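Local coordinates for protein peptidyl-prolyl cis-trans isomerase ([Pseudomonas syringae] pv. tomato str. DC3000, PDB 5XB0) that probably catalyses the cis-trans isomerisation of peptide bonds preceding proline in proteins, as a member of the FKBP family of peptidyl-prolyl isomerases, at residues Q73-L77 with D78-S82; N90-T93 with G94-W97. All blocks are in the same frame, centred on the assembly; numbering follows the deposited sequence.

In the fold
Contacts 1 and 2 follow one another along the chain, contact 1 running from strand 73-76 into the start of helix 82-87 and contact 2 from beyond its end into strand 96-101. Their centres lie about 15 Å apart and their nearest atoms about 7 Å, so the two do not touch, but both belong to the same antiparallel sheet, which curves round the helix in the FKBP fold. Contact 1 is the one beside a ligand: a tartaric acid molecule, probably from the crystallisation liquor, approaches the side chain of Val80 to about 3 Å and accepts a hydrogen bond from Ile81 N, consistent with the pocket in which other FKBPs bind proline-like ligands.

Contact 1: Q73-L77 with D78-S82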
# COMPACT_ATOMS: atom_id res chain seq x y z
N GLN A 73 2.38 -14.73 4.60
CA GLN A 73 3.49 -14.20 5.38
C GLN A 73 2.98 -13.31 6.51
O GLN A 73 2.13 -12.46 6.27
CB GLN A 73 4.42 -13.41 4.46
CG GLN A 73 5.68 -12.94 5.11
CD GLN A 73 6.71 -12.49 4.10
OE1 GLN A 73 6.46 -12.47 2.89
NE2 GLN A 73 7.90 -12.13 4.60
N TRP A 74 3.51 -13.51 7.72
CA TRP A 74 3.17 -12.68 8.88
C TRP A 74 4.00 -11.41 8.97
O TRP A 74 5.23 -11.44 8.80
CB TRP A 74 3.36 -13.47 10.18
CG TRP A 74 2.31 -14.52 10.43
CD1 TRP A 74 2.42 -15.86 10.21
CD2 TRP A 74 1.00 -14.30 10.96
NE1 TRP A 74 1.26 -16.49 10.57
CE2 TRP A 74 0.37 -15.56 11.04
CE3 TRP A 74 0.29 -13.17 11.37
CZ2 TRP A 74 -0.94 -15.72 11.50
CZ3 TRP A 74 -1.01 -13.33 11.84
CH2 TRP A 74 -1.61 -14.60 11.90
N PHE A 75 3.32 -10.29 9.26
CA PHE A 75 3.97 -9.00 9.52
C PHE A 75 3.37 -8.33 10.75
O PHE A 75 2.17 -8.41 10.98
CB PHE A 75 3.80 -8.05 8.33
CG PHE A 75 4.47 -8.51 7.08
CD1 PHE A 75 5.85 -8.43 6.94
CD2 PHE A 75 3.72 -9.01 6.03
CE1 PHE A 75 6.46 -8.84 5.78
CE2 PHE A 75 4.34 -9.43 4.86
CZ PHE A 75 5.71 -9.34 4.74
N ARG A 76 4.20 -7.64 11.52
CA ARG A 76 3.69 -6.75 12.57
C ARG A 76 3.25 -5.44 11.96
O ARG A 76 4.02 -4.80 11.24
CB ARG A 76 4.76 -6.50 13.64
CG ARG A 76 5.03 -7.68 14.52
CD ARG A 76 6.12 -7.40 15.52
NE ARG A 76 5.81 -6.26 16.37
CZ ARG A 76 6.19 -6.15 17.64
NH1 ARG A 76 6.88 -7.13 18.21
NH2 ARG A 76 5.87 -5.07 18.34
N LEU A 77 2.01 -5.03 12.24
CA LEU A 77 1.53 -3.75 11.71
C LEU A 77 2.33 -2.55 12.21
O LEU A 77 2.41 -1.53 11.53
CB LEU A 77 0.05 -3.55 12.05
CG LEU A 77 -0.94 -4.23 11.11
CD1 LEU A 77 -2.33 -3.66 11.33
CD2 LEU A 77 -0.52 -4.08 9.65
N ASP A 78 2.93 -2.66 13.39
CA ASP A 78 3.71 -1.53 13.91
C ASP A 78 5.11 -1.46 13.30
O ASP A 78 5.91 -0.60 13.67
CB ASP A 78 3.79 -1.57 15.45
CG ASP A 78 4.54 -2.79 16.01
OD1 ASP A 78 5.24 -3.52 15.27
OD2 ASP A 78 4.43 -3.00 17.24
N SER A 79 5.40 -2.36 12.36
CA SER A 79 6.77 -2.47 11.87
C SER A 79 6.86 -2.48 10.35
O SER A 79 7.91 -2.80 9.79
CB SER A 79 7.42 -3.74 12.42
OG SER A 79 7.56 -3.65 13.82
N VAL A 80 5.77 -2.13 9.69
CA VAL A 80 5.72 -2.04 8.23
C VAL A 80 5.53 -0.58 7.81
O VAL A 80 5.43 0.31 8.67
CB VAL A 80 4.58 -2.90 7.64
CG1 VAL A 80 4.86 -4.38 7.86
CG2 VAL A 80 3.24 -2.50 8.24
N ILE A 81 5.50 -0.32 6.51
CA ILE A 81 5.30 1.06 6.05
C ILE A 81 3.98 1.57 6.62
O ILE A 81 3.03 0.81 6.81
CB ILE A 81 5.30 1.20 4.51
CG1 ILE A 81 4.33 0.23 3.86
CG2 ILE A 81 6.72 0.99 3.95
CD1 ILE A 81 4.09 0.51 2.39
N SER A 82 3.94 2.86 6.94
CA SER A 82 2.82 3.38 7.70
C SER A 82 1.50 3.28 6.95
O SER A 82 0.45 3.19 7.58
CB SER A 82 3.10 4.83 8.14
OG SER A 82 3.45 5.65 7.04
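A local salt bridge and a tight turn join Arg76 to Asp78 and Ser79 at the surface, where strand 73-76 ends and the chain bends toward helix 82-87. Arg76 grips the carboxylate side-on with two nitrogens: NH2 gives a nearly straight bond of 2.8 Å to the syn lone pair of Asp78 OD2, in the guanidinium plane, while Arg76 NE reaches Asp78 OD1 at 3.0 Å, somewhat tilted from that plane. The two flat groups are nearly coplanar, 28° apart. A bend in the arginine chain at chi3 (58°) turns its NE edge to the acid, and the Asp78 carboxyl group stands between its backbone N and carbonyl carbon (chi1 64°), lifted toward the guanidinium. Asp78 OD1 has a second donor, Ser79 OG at 2.7 Å, which comes from the anti side, well out of the carboxylate plane; together the bonds limit rotation of the carboxylate and probably favour its charged form.

Beneath the ion pair, Ser79 N bonds to Arg76 O at 3.0 Å and closes the turn. Val80 folds back on the strand: its CG1 lies 3.8 Å from Phe75 CB, and its CG2 3.5 Å from Leu77 O. That carbonyl oxygen accepts a hydrogen bond from Thr85 OG1 of the helix, while the Leu77 side chain packs on Pro46 and Leu88. Ile81 is the helix N-cap residue, and its N binds tartaric acid. A strand leading through a Val-Ile segment into a short helix is typical of the FKBP fold, where this segment lines the side of the proline-binding pocket and the isoleucine N-H commonly bonds the ligand.

Contact 2: N90-T93 with G94-W97; sequences NMPT and GAKW
The turn that brings the chain into strand 96-101 of the FKBP sheet folds Met91 over the indole of Trp97. Met91 CG stands 3.8 Å from the centroid of the six-membered ring and 10° off its normal, a CH-pi contact over one face. From there the side chain runs across the indole: the sulfur makes an oblique Met-aromatic contact, SD lying 4.5 Å from the same centroid, and CE ends 3.7 Å from Trp97 CG. Met91 CG is anti to the backbone N (chi1 -169°) and the chain is extended beyond it, which lets CB, CG, SD and CE all meet the tryptophan, the two side chains running past each other in opposite directions. The methyl also meets the turn residue Ala95, Met91 CE lying 3.3 Å from Ala95 O and close to its CB.

The reversal is a type II beta turn from Pro92 to Ala95, closed by a hydrogen bond from Ala95 N to Pro92 O of 3.1 Å. Gly94 occupies its third position with a positive phi of 103°, the usual place for glycine in a type II turn. Thr93, at the second position, is tied down from outside: its OG1 bonds to Pro44 O, and its side chain packs on Leu128 and Val131 of strand 122-132.

At the rim of the indole, Asn90 CB lies in the ring plane, 3.7 Å from Trp97 CH2, while Asn90 ND2 bonds to Ala87 O at the end of helix 82-87. Pro92 crosses the tryptophan at about a right angle, bringing its CD 4.0 Å from Trp97 CZ2. The indole of buried Trp97 gives its NE1 hydrogen bond to Glu37 OE2 on the neighbouring strand 34-37.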
# COMPACT_ATOMS: atom_id res chain seq x y z
N ASN A 90 -8.54 -1.51 8.71
CA ASN A 90 -9.89 -1.49 8.16
C ASN A 90 -10.28 -2.80 7.50
O ASN A 90 -11.45 -2.99 7.13
CB ASN A 90 -10.00 -0.38 7.12
CG ASN A 90 -9.78 0.98 7.71
OD1 ASN A 90 -10.64 1.48 8.42
ND2 ASN A 90 -8.63 1.58 7.43
N MET A 91 -9.31 -3.69 7.34
CA MET A 91 -9.48 -4.82 6.43
C MET A 91 -9.90 -6.10 7.15
O MET A 91 -9.20 -6.57 8.04
CB MET A 91 -8.17 -5.06 5.68
CG MET A 91 -8.32 -6.04 4.54
SD MET A 91 -6.78 -6.20 3.62
CE MET A 91 -7.32 -7.25 2.26
N PRO A 92 -11.04 -6.68 6.76
CA PRO A 92 -11.49 -7.93 7.39
C PRO A 92 -10.78 -9.15 6.81
O PRO A 92 -10.50 -9.18 5.61
CB PRO A 92 -12.99 -7.96 7.09
CG PRO A 92 -13.12 -7.21 5.82
CD PRO A 92 -12.03 -6.17 5.79
N THR A 93 -10.49 -10.14 7.65
CA THR A 93 -9.89 -11.37 7.16
C THR A 93 -10.74 -11.97 6.04
O THR A 93 -11.97 -11.98 6.13
CB THR A 93 -9.71 -12.38 8.30
OG1 THR A 93 -8.82 -11.82 9.28
CG2 THR A 93 -9.12 -13.67 7.78
N GLY A 94 -10.10 -12.41 4.97
CA GLY A 94 -10.81 -12.95 3.83
C GLY A 94 -10.92 -11.98 2.66
O GLY A 94 -11.16 -12.39 1.51
N ALA A 95 -10.76 -10.69 2.93
CA ALA A 95 -10.86 -9.70 1.86
C ALA A 95 -9.63 -9.72 0.95
O ALA A 95 -8.55 -10.17 1.35
CB ALA A 95 -11.06 -8.31 2.44
N LYS A 96 -9.82 -9.23 -0.27
CA LYS A 96 -8.72 -8.94 -1.21
C LYS A 96 -8.88 -7.48 -1.62
O LYS A 96 -9.93 -7.10 -2.17
CB LYS A 96 -8.76 -9.84 -2.44
CG LYS A 96 -8.68 -11.34 -2.15
CD LYS A 96 -8.24 -12.11 -3.41
CE LYS A 96 -8.82 -13.51 -3.46
NZ LYS A 96 -10.29 -13.49 -3.73
N TRP A 97 -7.86 -6.68 -1.33
CA TRP A 97 -7.88 -5.24 -1.55
C TRP A 97 -6.74 -4.77 -2.45
O TRP A 97 -5.64 -5.31 -2.39
CB TRP A 97 -7.77 -4.49 -0.22
CG TRP A 97 -9.04 -4.40 0.55
CD1 TRP A 97 -10.23 -5.01 0.27
CD2 TRP A 97 -9.26 -3.63 1.74
NE1 TRP A 97 -11.17 -4.67 1.21
CE2 TRP A 97 -10.60 -3.81 2.11
CE3 TRP A 97 -8.44 -2.78 2.51
CZ2 TRP A 97 -11.16 -3.20 3.25
CZ3 TRP A 97 -9.00 -2.16 3.62
CH2 TRP A 97 -10.34 -2.38 3.98